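Local structure of translation initiation factor eIF2B subunit gamma (5B04) at residues F39-F44 with A83-A88; L65-K70 with K334-L339; I89-E94 with E117-L122; P168-V173 with F243-W248; D359-E364 with K376-K381. The protein acts as a subunit of eIF2B, the complex that catalyses exchange of GDP for GTP on the gamma subunit of translation initiation factor eIF2. The protein carries 3 engineered substitutions. One frame throughout, in Å; residues are numbered along the deposited sequence.

Contact 1 of 5, residues F39-F44 with A83-A88; sequences FQAVVF and AGFTSA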
# COMPACT_ATOMS: atom_id res chain seq x y z
N PHE E 39 -9.39 -53.50 -15.06
CA PHE E 39 -9.59 -54.13 -16.35
C PHE E 39 -9.12 -55.58 -16.32
O PHE E 39 -8.42 -56.01 -15.40
CB PHE E 39 -8.83 -53.38 -17.45
CG PHE E 39 -9.20 -51.93 -17.57
CD1 PHE E 39 -10.35 -51.54 -18.23
CD2 PHE E 39 -8.37 -50.95 -17.05
CE1 PHE E 39 -10.68 -50.21 -18.35
CE2 PHE E 39 -8.69 -49.61 -17.17
CZ PHE E 39 -9.85 -49.24 -17.81
N GLN E 40 -9.52 -56.34 -17.34
CA GLN E 40 -8.95 -57.66 -17.60
C GLN E 40 -8.86 -57.84 -19.11
O GLN E 40 -9.77 -57.44 -19.85
CB GLN E 40 -9.79 -58.76 -16.95
CG GLN E 40 -11.26 -58.75 -17.31
CD GLN E 40 -12.07 -59.70 -16.45
OE1 GLN E 40 -13.22 -60.00 -16.76
NE2 GLN E 40 -11.46 -60.17 -15.37
N ALA E 41 -7.77 -58.43 -19.58
CA ALA E 41 -7.47 -58.43 -21.00
C ALA E 41 -7.81 -59.74 -21.70
O ALA E 41 -7.67 -60.83 -21.13
CB ALA E 41 -6.00 -58.10 -21.22
N VAL E 42 -8.26 -59.63 -22.95
CA VAL E 42 -8.55 -60.79 -23.78
C VAL E 42 -7.79 -60.72 -25.10
O VAL E 42 -8.04 -59.84 -25.92
CB VAL E 42 -10.05 -60.92 -24.08
CG1 VAL E 42 -10.28 -62.03 -25.09
CG2 VAL E 42 -10.83 -61.17 -22.80
N VAL E 43 -6.85 -61.64 -25.28
CA VAL E 43 -6.10 -61.72 -26.53
C VAL E 43 -6.63 -62.85 -27.40
O VAL E 43 -6.66 -64.01 -26.97
CB VAL E 43 -4.59 -61.94 -26.28
CG1 VAL E 43 -3.87 -62.18 -27.59
CG2 VAL E 43 -4.00 -60.75 -25.55
N PHE E 44 -7.06 -62.52 -28.61
CA PHE E 44 -7.57 -63.53 -29.53
C PHE E 44 -6.48 -63.98 -30.49
O PHE E 44 -5.91 -63.18 -31.23
CB PHE E 44 -8.78 -63.01 -30.30
CG PHE E 44 -9.35 -64.00 -31.28
CD1 PHE E 44 -9.53 -65.33 -30.91
CD2 PHE E 44 -9.72 -63.61 -32.55
CE1 PHE E 44 -10.05 -66.24 -31.81
CE2 PHE E 44 -10.24 -64.52 -33.45
CZ PHE E 44 -10.41 -65.84 -33.07
N ALA E 83 1.20 -52.32 -19.09
CA ALA E 83 0.03 -51.60 -18.60
C ALA E 83 -0.28 -51.96 -17.15
O ALA E 83 -1.15 -51.37 -16.53
CB ALA E 83 -1.17 -51.89 -19.48
N GLY E 84 0.45 -52.95 -16.63
CA GLY E 84 0.28 -53.36 -15.25
C GLY E 84 -0.55 -54.62 -15.09
O GLY E 84 -0.76 -55.09 -13.97
N PHE E 85 -1.02 -55.18 -16.20
CA PHE E 85 -1.77 -56.43 -16.17
C PHE E 85 -0.91 -57.57 -15.63
O PHE E 85 0.26 -57.70 -16.00
CB PHE E 85 -2.29 -56.79 -17.56
CG PHE E 85 -3.53 -56.04 -17.96
CD1 PHE E 85 -3.45 -54.73 -18.41
CD2 PHE E 85 -4.77 -56.65 -17.90
CE1 PHE E 85 -4.59 -54.04 -18.78
CE2 PHE E 85 -5.91 -55.97 -18.27
CZ PHE E 85 -5.82 -54.66 -18.71
N THR E 86 -1.49 -58.38 -14.76
CA THR E 86 -0.79 -59.52 -14.18
C THR E 86 -1.35 -60.84 -14.70
O THR E 86 -0.74 -61.89 -14.53
CB THR E 86 -0.86 -59.50 -12.65
OG1 THR E 86 -2.22 -59.31 -12.23
CG2 THR E 86 -0.01 -58.37 -12.09
N SER E 87 -2.51 -60.77 -15.33
CA SER E 87 -3.15 -61.96 -15.89
C SER E 87 -3.99 -61.61 -17.11
O SER E 87 -4.61 -60.54 -17.17
CB SER E 87 -4.02 -62.64 -14.83
OG SER E 87 -5.15 -61.86 -14.51
N ALA E 88 -4.02 -62.51 -18.09
CA ALA E 88 -4.78 -62.28 -19.31
C ALA E 88 -5.42 -63.57 -19.82
O ALA E 88 -4.91 -64.66 -19.60
CB ALA E 88 -3.89 -61.68 -20.38
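The F85 ring presents its outer rim to the strand F39-F44: Q40 CA lies at the ring edge, near its plane, 3.5 Å from F85 CE2, while A83 CB and the carbonyl O of S87, both from F85's own segment, also sit at the edge in plane. F39 CB and A41 N come in obliquely, F39 CB 3.5 Å from F85 CZ, and A41 CB is 3.6 Å from F85 CE2. F85 CG stands beside its own backbone N, anti to the carbonyl carbon (chi1 -80°), which turns the ring toward the strand. The F39 ring leads off to L160 and R164 of helix 156-166. Farther along, A41 CB and A88 CB are 4.2 Å apart, both touching L80 of helix 74-82. This is the entry into the second parallel strand of the Rossmann-like nucleotidyltransferase (GT-A) domain: helix 74-82 closes with a Schellman motif at G84, and the chain then runs through F85 into strand 87-92 beside strand 39-45. With no hydrogen bond joining F39-F44 to A83-A88, apolar contacts carry these two segments, chiefly those of one phenyl ring, and backbone bonds between the strands begin just beyond, at I89.

Contact 2 of 5, residues L65-K70 with K334-L339; sequences LPIGNK and KCIAKL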
# COMPACT_ATOMS: atom_id res chain seq x y z
N LEU E 65 4.05 -67.28 -34.98
CA LEU E 65 4.91 -66.81 -36.07
C LEU E 65 5.86 -65.74 -35.56
O LEU E 65 5.42 -64.71 -35.05
CB LEU E 65 4.08 -66.26 -37.23
CG LEU E 65 3.12 -67.19 -37.95
CD1 LEU E 65 2.24 -66.37 -38.88
CD2 LEU E 65 3.88 -68.26 -38.73
N PRO E 66 7.17 -65.98 -35.70
CA PRO E 66 8.17 -65.04 -35.18
C PRO E 66 8.17 -63.72 -35.93
O PRO E 66 8.08 -63.71 -37.16
CB PRO E 66 9.49 -65.78 -35.38
CG PRO E 66 9.23 -66.68 -36.54
CD PRO E 66 7.79 -67.11 -36.41
N ILE E 67 8.26 -62.61 -35.21
CA ILE E 67 8.43 -61.31 -35.85
C ILE E 67 9.92 -60.97 -35.79
O ILE E 67 10.63 -61.13 -36.78
CB ILE E 67 7.55 -60.20 -35.21
CG1 ILE E 67 6.14 -60.22 -35.80
CG2 ILE E 67 8.10 -58.82 -35.53
CD1 ILE E 67 5.37 -61.50 -35.60
N GLY E 68 10.42 -60.54 -34.64
CA GLY E 68 11.82 -60.20 -34.52
C GLY E 68 12.58 -61.26 -33.75
O GLY E 68 13.14 -60.99 -32.69
N ASN E 69 12.58 -62.47 -34.31
CA ASN E 69 13.08 -63.66 -33.62
C ASN E 69 12.35 -63.87 -32.29
O ASN E 69 12.88 -64.47 -31.36
CB ASN E 69 14.59 -63.57 -33.40
CG ASN E 69 15.38 -63.97 -34.63
OD1 ASN E 69 14.89 -64.71 -35.47
ND2 ASN E 69 16.61 -63.48 -34.73
N LYS E 70 11.13 -63.35 -32.23
CA LYS E 70 10.23 -63.57 -31.11
C LYS E 70 8.84 -63.83 -31.66
O LYS E 70 8.39 -63.14 -32.57
CB LYS E 70 10.21 -62.36 -30.17
CG LYS E 70 11.51 -62.10 -29.43
CD LYS E 70 11.40 -60.87 -28.55
CE LYS E 70 12.69 -60.59 -27.81
NZ LYS E 70 12.62 -59.34 -27.01
N LYS E 334 7.26 -56.58 -43.34
CA LYS E 334 7.64 -55.20 -43.10
C LYS E 334 7.74 -54.88 -41.61
O LYS E 334 8.66 -54.18 -41.18
CB LYS E 334 6.64 -54.25 -43.77
CG LYS E 334 7.28 -52.94 -44.14
CD LYS E 334 8.34 -53.19 -45.19
CE LYS E 334 9.43 -52.15 -45.11
NZ LYS E 334 8.91 -50.84 -44.67
N CYS E 335 6.79 -55.38 -40.83
CA CYS E 335 6.81 -55.21 -39.38
C CYS E 335 8.08 -55.81 -38.79
O CYS E 335 8.70 -55.22 -37.90
CB CYS E 335 5.57 -55.85 -38.74
SG CYS E 335 4.21 -54.71 -38.42
N ILE E 336 8.45 -56.98 -39.29
CA ILE E 336 9.69 -57.63 -38.90
C ILE E 336 10.88 -56.75 -39.25
O ILE E 336 11.79 -56.57 -38.45
CB ILE E 336 9.84 -59.01 -39.58
CG1 ILE E 336 8.83 -59.99 -38.98
CG2 ILE E 336 11.25 -59.54 -39.42
CD1 ILE E 336 8.90 -61.39 -39.54
N ALA E 337 10.85 -56.18 -40.45
CA ALA E 337 11.88 -55.25 -40.89
C ALA E 337 11.84 -53.98 -40.05
O ALA E 337 12.87 -53.38 -39.76
CB ALA E 337 11.71 -54.92 -42.36
N LYS E 338 10.63 -53.58 -39.66
CA LYS E 338 10.43 -52.35 -38.90
C LYS E 338 10.95 -52.48 -37.47
O LYS E 338 11.15 -51.47 -36.79
CB LYS E 338 8.94 -51.98 -38.89
CG LYS E 338 8.64 -50.57 -38.41
CD LYS E 338 9.23 -49.52 -39.34
CE LYS E 338 9.03 -48.12 -38.79
NZ LYS E 338 7.59 -47.78 -38.59
N LEU E 339 11.19 -53.71 -37.03
CA LEU E 339 11.49 -53.95 -35.63
C LEU E 339 13.00 -53.95 -35.36
O LEU E 339 13.44 -54.25 -34.25
CB LEU E 339 10.84 -55.26 -35.18
CG LEU E 339 11.05 -55.83 -33.77
CD1 LEU E 339 9.77 -56.41 -33.25
CD2 LEU E 339 12.14 -56.89 -33.78
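Here the loop L65-K70 of the nucleotidyltransferase domain, ahead of helix 74-82, meets the end of helix 332-338 and the residue that follows it, L339; the helix also rests, through I336, on I378 of the left-handed beta-helix (LbH), so the contact lies at the seam between domains. I336 and L339 project on either side of I67 CG2. I336 CG1 packs on this methyl at 3.7 Å, the two isoleucine side chains meeting at a slant, and L339 CD1 touches the same methyl at 3.7 Å, its side chain nearly perpendicular to that of I67. With CG1 beside the backbone N (chi1 -84°), I67 CG2 is left anti to that N and faces I336 and L339. The branches of I336 also gather round the carbonyl O of I67, and its CD1 extends to P66 O at 3.4 Å. No hydrogen bond crosses between the segments. Within the loop I67 N bonds to K70 O at 2.7 Å. Y75 of helix 74-82 backs both I67 and L339. Beyond I67, the other L339 methyl, CD2, comes up against the backbone of the glycine, 3.4 Å from G68 CA.

Contact 3 of 5, residues I89-E94 with E117-L122; sequences ILICME and EAPTIL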
# COMPACT_ATOMS: atom_id res chain seq x y z
N ILE E 89 -6.56 -63.42 -20.48
CA ILE E 89 -7.25 -64.55 -21.10
C ILE E 89 -6.80 -64.70 -22.55
O ILE E 89 -6.83 -63.73 -23.32
CB ILE E 89 -8.78 -64.38 -21.06
CG1 ILE E 89 -9.26 -64.28 -19.61
CG2 ILE E 89 -9.47 -65.54 -21.77
CD1 ILE E 89 -10.76 -64.06 -19.49
N LEU E 90 -6.39 -65.90 -22.93
CA LEU E 90 -5.92 -66.15 -24.29
C LEU E 90 -6.84 -67.10 -25.03
O LEU E 90 -6.82 -68.31 -24.80
CB LEU E 90 -4.50 -66.70 -24.27
CG LEU E 90 -3.87 -67.02 -25.63
CD1 LEU E 90 -4.03 -65.86 -26.59
CD2 LEU E 90 -2.40 -67.36 -25.45
N ILE E 91 -7.65 -66.55 -25.93
CA ILE E 91 -8.53 -67.34 -26.77
C ILE E 91 -7.78 -67.82 -28.01
O ILE E 91 -7.03 -67.05 -28.62
CB ILE E 91 -9.78 -66.55 -27.20
CG1 ILE E 91 -10.67 -66.23 -26.00
CG2 ILE E 91 -10.56 -67.33 -28.24
CD1 ILE E 91 -11.76 -65.24 -26.31
N CYS E 92 -7.97 -69.08 -28.37
CA CYS E 92 -7.33 -69.63 -29.56
C CYS E 92 -8.09 -70.83 -30.10
O CYS E 92 -9.20 -71.14 -29.65
CB CYS E 92 -5.88 -70.02 -29.26
SG CYS E 92 -5.71 -71.44 -28.16
N MET E 93 -7.49 -71.52 -31.07
CA MET E 93 -8.08 -72.72 -31.64
C MET E 93 -7.46 -73.95 -30.99
O MET E 93 -6.30 -73.91 -30.57
CB MET E 93 -7.88 -72.75 -33.15
CG MET E 93 -8.31 -71.47 -33.85
SD MET E 93 -10.03 -71.05 -33.52
CE MET E 93 -10.12 -69.39 -34.20
N GLU E 94 -8.23 -75.03 -30.90
CA GLU E 94 -7.74 -76.26 -30.27
C GLU E 94 -6.52 -76.79 -31.01
O GLU E 94 -5.60 -77.33 -30.40
CB GLU E 94 -8.82 -77.34 -30.26
CG GLU E 94 -10.23 -76.84 -30.42
CD GLU E 94 -11.23 -77.83 -29.88
OE1 GLU E 94 -10.85 -78.65 -29.02
OE2 GLU E 94 -12.38 -77.83 -30.36
N GLU E 117 -7.58 -70.40 -23.15
CA GLU E 117 -8.93 -70.93 -23.35
C GLU E 117 -9.19 -71.16 -24.83
O GLU E 117 -9.28 -70.21 -25.60
CB GLU E 117 -9.97 -69.98 -22.76
CG GLU E 117 -11.34 -70.60 -22.53
CD GLU E 117 -11.51 -71.12 -21.12
OE1 GLU E 117 -12.64 -71.53 -20.76
OE2 GLU E 117 -10.52 -71.12 -20.36
N ALA E 118 -9.32 -72.43 -25.22
CA ALA E 118 -9.63 -72.76 -26.60
C ALA E 118 -10.97 -73.49 -26.68
O ALA E 118 -11.00 -74.72 -26.77
CB ALA E 118 -8.52 -73.61 -27.21
N PRO E 119 -12.07 -72.73 -26.64
CA PRO E 119 -13.42 -73.31 -26.65
C PRO E 119 -13.67 -74.15 -27.89
O PRO E 119 -13.30 -73.75 -28.99
CB PRO E 119 -14.33 -72.07 -26.62
CG PRO E 119 -13.49 -70.96 -27.14
CD PRO E 119 -12.10 -71.26 -26.68
N THR E 120 -14.29 -75.31 -27.70
CA THR E 120 -14.49 -76.27 -28.79
C THR E 120 -15.39 -75.71 -29.89
O THR E 120 -15.39 -76.19 -31.02
CB THR E 120 -15.09 -77.59 -28.28
OG1 THR E 120 -15.37 -78.45 -29.40
CG2 THR E 120 -16.37 -77.34 -27.51
N ILE E 121 -16.14 -74.67 -29.54
CA ILE E 121 -17.03 -74.00 -30.48
C ILE E 121 -16.25 -73.34 -31.62
O ILE E 121 -16.81 -73.07 -32.69
CB ILE E 121 -17.90 -72.95 -29.75
CG1 ILE E 121 -18.50 -73.54 -28.47
CG2 ILE E 121 -19.02 -72.43 -30.65
CD1 ILE E 121 -17.76 -73.14 -27.20
N LEU E 122 -14.96 -73.11 -31.41
CA LEU E 122 -14.14 -72.38 -32.38
C LEU E 122 -13.54 -73.27 -33.47
O LEU E 122 -12.69 -74.12 -33.20
CB LEU E 122 -13.05 -71.59 -31.66
CG LEU E 122 -13.55 -70.49 -30.73
CD1 LEU E 122 -12.43 -69.52 -30.39
CD2 LEU E 122 -14.74 -69.74 -31.33
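L122 is the apolar centre, touching two side chains of the segment I89-E94. Its CD1 meets I91 CG2 at 3.6 Å and its CB meets M93 SD at 3.6 Å, each pair crossing at about a right angle. M93 reaches back to L122 because its chain bends at chi2 (-57°), although its CB sets off away from the other segment. Next to this centre A118 CB packs against C92 SG at 3.7 Å. Outward lies the backbone pairing of two parallel strands, bridged at I91 and E117. E117 N gives a nearly straight bond to L90 O, 2.8 Å long with an angle of 173° at the hydrogen, and E117 O in turn accepts C92 N at 3.3 Å, a longer and more bent bond. The chain then leaves the strand through a type I turn from P119 to L122, which swings L122 back over I91. At the polar rim E94 and T120 lie alongside each other, pointing the same way, and T120 OG1 donates a weak hydrogen bond to E94 OE2 at 3.2 Å. Strands 87-92 and 113-117 are neighbouring parallel strands in the mixed sheet of the Rossmann-like nucleotidyltransferase domain: I91 and L122 pack beneath A131 of helix 128-134, C92 and A118 turn to helix 97-105, and strand 39-45 flanks strand 87-92 on its other side.

Contact 4 of 5, residues P168-V173 with F243-W248; sequences PSALAV and FVFKHW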
# COMPACT_ATOMS: atom_id res chain seq x y z
N PRO E 168 -16.14 -43.95 -22.12
CA PRO E 168 -16.98 -44.33 -23.26
C PRO E 168 -17.43 -45.78 -23.16
O PRO E 168 -16.91 -46.54 -22.34
CB PRO E 168 -16.05 -44.13 -24.44
CG PRO E 168 -14.71 -44.51 -23.90
CD PRO E 168 -14.71 -44.14 -22.43
N SER E 169 -18.40 -46.16 -23.99
CA SER E 169 -18.83 -47.55 -24.05
C SER E 169 -17.72 -48.40 -24.66
O SER E 169 -17.58 -49.58 -24.34
CB SER E 169 -20.11 -47.68 -24.87
OG SER E 169 -21.13 -46.86 -24.33
N ALA E 170 -16.93 -47.79 -25.53
CA ALA E 170 -15.81 -48.46 -26.18
C ALA E 170 -14.79 -47.47 -26.72
O ALA E 170 -15.15 -46.38 -27.17
CB ALA E 170 -16.31 -49.35 -27.30
N LEU E 171 -13.52 -47.85 -26.67
CA LEU E 171 -12.45 -47.04 -27.24
C LEU E 171 -11.62 -47.88 -28.20
O LEU E 171 -11.07 -48.91 -27.81
CB LEU E 171 -11.57 -46.46 -26.14
CG LEU E 171 -10.30 -45.75 -26.61
CD1 LEU E 171 -10.62 -44.43 -27.29
CD2 LEU E 171 -9.34 -45.54 -25.46
N ALA E 172 -11.53 -47.43 -29.44
CA ALA E 172 -10.78 -48.16 -30.46
C ALA E 172 -9.58 -47.35 -30.94
O ALA E 172 -9.69 -46.15 -31.21
CB ALA E 172 -11.67 -48.51 -31.63
N VAL E 173 -8.43 -48.01 -31.05
CA VAL E 173 -7.21 -47.36 -31.49
C VAL E 173 -7.04 -47.48 -33.00
O VAL E 173 -7.21 -48.56 -33.57
CB VAL E 173 -5.97 -47.94 -30.79
CG1 VAL E 173 -4.71 -47.22 -31.24
CG2 VAL E 173 -6.13 -47.85 -29.28
N PHE E 243 -8.76 -52.61 -28.42
CA PHE E 243 -10.08 -52.21 -27.96
C PHE E 243 -10.17 -52.29 -26.44
O PHE E 243 -9.49 -53.10 -25.81
CB PHE E 243 -11.16 -53.08 -28.60
CG PHE E 243 -11.17 -53.02 -30.09
CD1 PHE E 243 -11.92 -52.07 -30.75
CD2 PHE E 243 -10.42 -53.92 -30.83
CE1 PHE E 243 -11.93 -52.02 -32.13
CE2 PHE E 243 -10.43 -53.87 -32.21
CZ PHE E 243 -11.18 -52.90 -32.85
N VAL E 244 -11.01 -51.44 -25.87
CA VAL E 244 -11.33 -51.52 -24.46
C VAL E 244 -12.80 -51.14 -24.28
O VAL E 244 -13.24 -50.08 -24.73
CB VAL E 244 -10.42 -50.62 -23.60
CG1 VAL E 244 -10.28 -49.24 -24.22
CG2 VAL E 244 -10.95 -50.53 -22.17
N PHE E 245 -13.56 -52.03 -23.65
CA PHE E 245 -15.00 -51.87 -23.57
C PHE E 245 -15.49 -51.72 -22.14
O PHE E 245 -14.83 -52.16 -21.19
CB PHE E 245 -15.71 -53.07 -24.21
CG PHE E 245 -15.36 -53.29 -25.65
CD1 PHE E 245 -16.08 -52.67 -26.66
CD2 PHE E 245 -14.32 -54.13 -26.01
CE1 PHE E 245 -15.76 -52.87 -27.99
CE2 PHE E 245 -14.01 -54.35 -27.33
CZ PHE E 245 -14.73 -53.71 -28.32
N LYS E 246 -16.66 -51.10 -21.99
CA LYS E 246 -17.41 -51.18 -20.75
C LYS E 246 -17.79 -52.64 -20.53
O LYS E 246 -17.86 -53.40 -21.49
CB LYS E 246 -18.65 -50.29 -20.79
CG LYS E 246 -18.40 -48.82 -20.52
CD LYS E 246 -18.47 -48.52 -19.03
CE LYS E 246 -18.51 -47.02 -18.78
NZ LYS E 246 -18.69 -46.71 -17.33
N HIS E 247 -18.02 -53.03 -19.28
CA HIS E 247 -18.32 -54.43 -18.98
C HIS E 247 -19.55 -54.94 -19.72
O HIS E 247 -19.56 -56.07 -20.21
CB HIS E 247 -18.52 -54.64 -17.48
CG HIS E 247 -19.10 -55.97 -17.14
ND1 HIS E 247 -18.35 -57.12 -17.10
CD2 HIS E 247 -20.37 -56.35 -16.86
CE1 HIS E 247 -19.12 -58.15 -16.79
NE2 HIS E 247 -20.36 -57.70 -16.64
N TRP E 248 -20.58 -54.11 -19.82
CA TRP E 248 -21.85 -54.53 -20.40
C TRP E 248 -21.75 -54.89 -21.88
O TRP E 248 -22.73 -55.32 -22.49
CB TRP E 248 -22.91 -53.43 -20.21
CG TRP E 248 -22.63 -52.17 -20.97
CD1 TRP E 248 -21.94 -51.08 -20.52
CD2 TRP E 248 -23.03 -51.86 -22.31
NE1 TRP E 248 -21.89 -50.11 -21.49
CE2 TRP E 248 -22.55 -50.57 -22.60
CE3 TRP E 248 -23.75 -52.55 -23.29
CZ2 TRP E 248 -22.77 -49.96 -23.84
CZ3 TRP E 248 -23.96 -51.95 -24.51
CH2 TRP E 248 -23.47 -50.66 -24.78
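S169 O receives the shortest bond between the segments, from K246 N at 2.9 Å; it is nearly straight at the hydrogen (174°), yet the donor stands above the carbonyl plane, 40° out of it. The same oxygen also takes a CA-H...O contact from F245. Further along, L171 and V244 form an antiparallel hydrogen-bonded pair: L171 N gives to V244 O at 3.0 Å and V244 N returns to L171 O at 3.2 Å, both donors in the carbonyl planes. Non-hydrogen-bonded pairs flank it, A170 with F245 and A172 with F243. Strands 170-176 and 230-245 thus run antiparallel, their local axes 176° apart, within the mixed central sheet of the nucleotidyltransferase (GT-A) domain, where strand 170-176 is also joined by strand 315-319. On one face each alanine methyl meets a phenylalanine ring obliquely: A170 CB lies 3.4 Å from F245 CD1, and A172 CB 3.6 Å from F243 CE1. Both rings share one posture, leaving with CG beside the backbone N. On the other face L171 CB packs on V244 CG1 at 3.6 Å, under helix 156-166. Past the strand ends K246 lays its CG against P168 O and hydrogen-bonds through NZ to N167. W248 closes this end with an edge: its CZ2 is 3.5 Å from S169 OG, which lies near the indole plane.

Contact 5 of 5, residues D359-E364 with K376-K381; sequences DCMVNE and KSIIGK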
# COMPACT_ATOMS: atom_id res chain seq x y z
N ASP E 359 23.92 -56.18 -39.44
CA ASP E 359 22.78 -55.26 -39.49
C ASP E 359 21.43 -55.99 -39.33
O ASP E 359 20.39 -55.36 -39.15
CB ASP E 359 22.83 -54.45 -40.80
CG ASP E 359 21.54 -53.72 -41.10
OD1 ASP E 359 21.40 -52.55 -40.67
OD2 ASP E 359 20.67 -54.30 -41.78
N CYS E 360 21.46 -57.32 -39.33
CA CYS E 360 20.24 -58.11 -39.26
C CYS E 360 20.29 -59.18 -38.18
O CYS E 360 21.33 -59.40 -37.56
CB CYS E 360 19.95 -58.74 -40.62
SG CYS E 360 21.34 -59.62 -41.36
N MET E 361 19.18 -59.85 -37.95
CA MET E 361 19.07 -60.73 -36.81
C MET E 361 19.09 -62.18 -37.17
O MET E 361 18.42 -62.62 -38.07
CB MET E 361 17.80 -60.44 -36.05
CG MET E 361 17.32 -59.02 -36.13
SD MET E 361 15.81 -58.86 -35.20
CE MET E 361 16.51 -58.43 -33.63
N VAL E 362 19.91 -62.92 -36.45
CA VAL E 362 20.01 -64.35 -36.61
C VAL E 362 19.95 -64.95 -35.23
O VAL E 362 20.59 -64.46 -34.32
CB VAL E 362 21.36 -64.67 -37.20
CG1 VAL E 362 22.43 -63.98 -36.40
CG2 VAL E 362 21.58 -66.16 -37.23
N ASN E 363 19.20 -66.03 -35.06
CA ASN E 363 19.00 -66.57 -33.72
C ASN E 363 20.00 -67.59 -33.25
O ASN E 363 21.05 -67.73 -33.82
CB ASN E 363 17.60 -67.12 -33.54
CG ASN E 363 17.01 -66.72 -32.21
OD1 ASN E 363 17.68 -66.12 -31.39
ND2 ASN E 363 15.76 -67.05 -32.00
N GLU E 364 19.66 -68.24 -32.14
CA GLU E 364 20.51 -69.24 -31.51
C GLU E 364 20.63 -70.60 -32.18
O GLU E 364 19.75 -71.03 -32.92
CB GLU E 364 20.05 -69.44 -30.08
CG GLU E 364 19.83 -68.14 -29.34
CD GLU E 364 19.03 -68.33 -28.08
OE1 GLU E 364 18.88 -69.48 -27.64
OE2 GLU E 364 18.54 -67.32 -27.53
N LYS E 376 20.51 -58.01 -44.72
CA LYS E 376 19.16 -57.52 -44.41
C LYS E 376 18.15 -58.66 -44.25
O LYS E 376 17.18 -58.72 -45.00
CB LYS E 376 18.68 -56.56 -45.50
CG LYS E 376 19.49 -55.27 -45.61
CD LYS E 376 19.17 -54.54 -46.91
CE LYS E 376 19.80 -53.15 -46.93
NZ LYS E 376 19.93 -52.61 -48.31
N SER E 377 18.37 -59.55 -43.29
CA SER E 377 17.49 -60.70 -43.14
C SER E 377 17.41 -61.25 -41.71
O SER E 377 18.41 -61.32 -41.00
CB SER E 377 17.93 -61.82 -44.09
OG SER E 377 17.61 -61.50 -45.43
N ILE E 378 16.21 -61.66 -41.32
CA ILE E 378 15.99 -62.23 -39.99
C ILE E 378 16.00 -63.76 -40.05
O ILE E 378 15.25 -64.36 -40.81
CB ILE E 378 14.65 -61.75 -39.37
CG1 ILE E 378 14.78 -60.31 -38.86
CG2 ILE E 378 14.23 -62.66 -38.23
CD1 ILE E 378 14.76 -59.24 -39.94
N ILE E 379 16.87 -64.37 -39.26
CA ILE E 379 17.03 -65.82 -39.26
C ILE E 379 16.64 -66.43 -37.92
O ILE E 379 17.06 -65.96 -36.86
CB ILE E 379 18.48 -66.22 -39.60
CG1 ILE E 379 18.92 -65.57 -40.91
CG2 ILE E 379 18.61 -67.74 -39.68
CD1 ILE E 379 20.28 -66.01 -41.39
N GLY E 380 15.83 -67.49 -37.97
CA GLY E 380 15.32 -68.13 -36.77
C GLY E 380 16.34 -68.92 -35.98
O GLY E 380 17.54 -68.67 -36.07
N LYS E 381 15.85 -69.88 -35.20
CA LYS E 381 16.69 -70.61 -34.26
C LYS E 381 17.19 -71.94 -34.82
O LYS E 381 16.49 -72.60 -35.58
CB LYS E 381 15.92 -70.84 -32.96
CG LYS E 381 16.75 -70.67 -31.70
CD LYS E 381 15.90 -70.49 -30.45
CE LYS E 381 14.58 -71.24 -30.55
NZ LYS E 381 13.63 -70.82 -29.48
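The segments D359-E364 and K376-K381 run alongside in the same direction, their end-to-end lines 8° apart, as successive coils of the left-handed beta-helix (LbH) domain. M361 O takes I379 N at 2.6 Å, and N363 N gives weak, bent bonds to I379 O and G380 O, so V362 and I379 form a single bridge. Two equivalent pairs of side chains stack from coil to coil, side by side and pointing the same way: M361 CG lies 3.9 Å from I378 CG1, and V362 CG2 sits 3.9 Å from I379 CB. N363 is beside K381, one residue out of step, its ND2 against K381 CG and CD. V362 CG2 stands anti to the backbone N, which sets that methyl over I379. M361 and I378 both border N69 of the nucleotidyltransferase domain, so here the coils touch that domain. At the far end the charged side chains of E364 and K381 do not pair; instead E364 CB packs on K381 CG. Near the other end the sulfur of C360 lies between its backbone N and carbonyl carbon (chi1 50°), turned to the next coil, where it accepts a hydrogen bond from S377 N at 3.5 Å with an angle of 166° at the hydrogen.

Contacts 1, 3 and 4 belong to one sheet of the nucleotidyltransferase domain. Contacts 1 and 3 share strand 87-92, and V43 and A41 bond to I89 where they join; contact 4 touches contact 1 through F39 and V244. Contacts 1 and 4 are buried, but the first relies on one ring without cross-bonds and the second on regular antiparallel pairing. Contacts 2, 3 and 5 are partly buried, contact 3 grading from an apolar centre to a weak polar rim. Contact 5 lies in the LbH domain, about 38 Å from contact 4 between centres, and pairs parallel backbones between coils. Contact 2, without a hydrogen bond across its segments, adjoins it through N69, I336 and I378, linking the two domains.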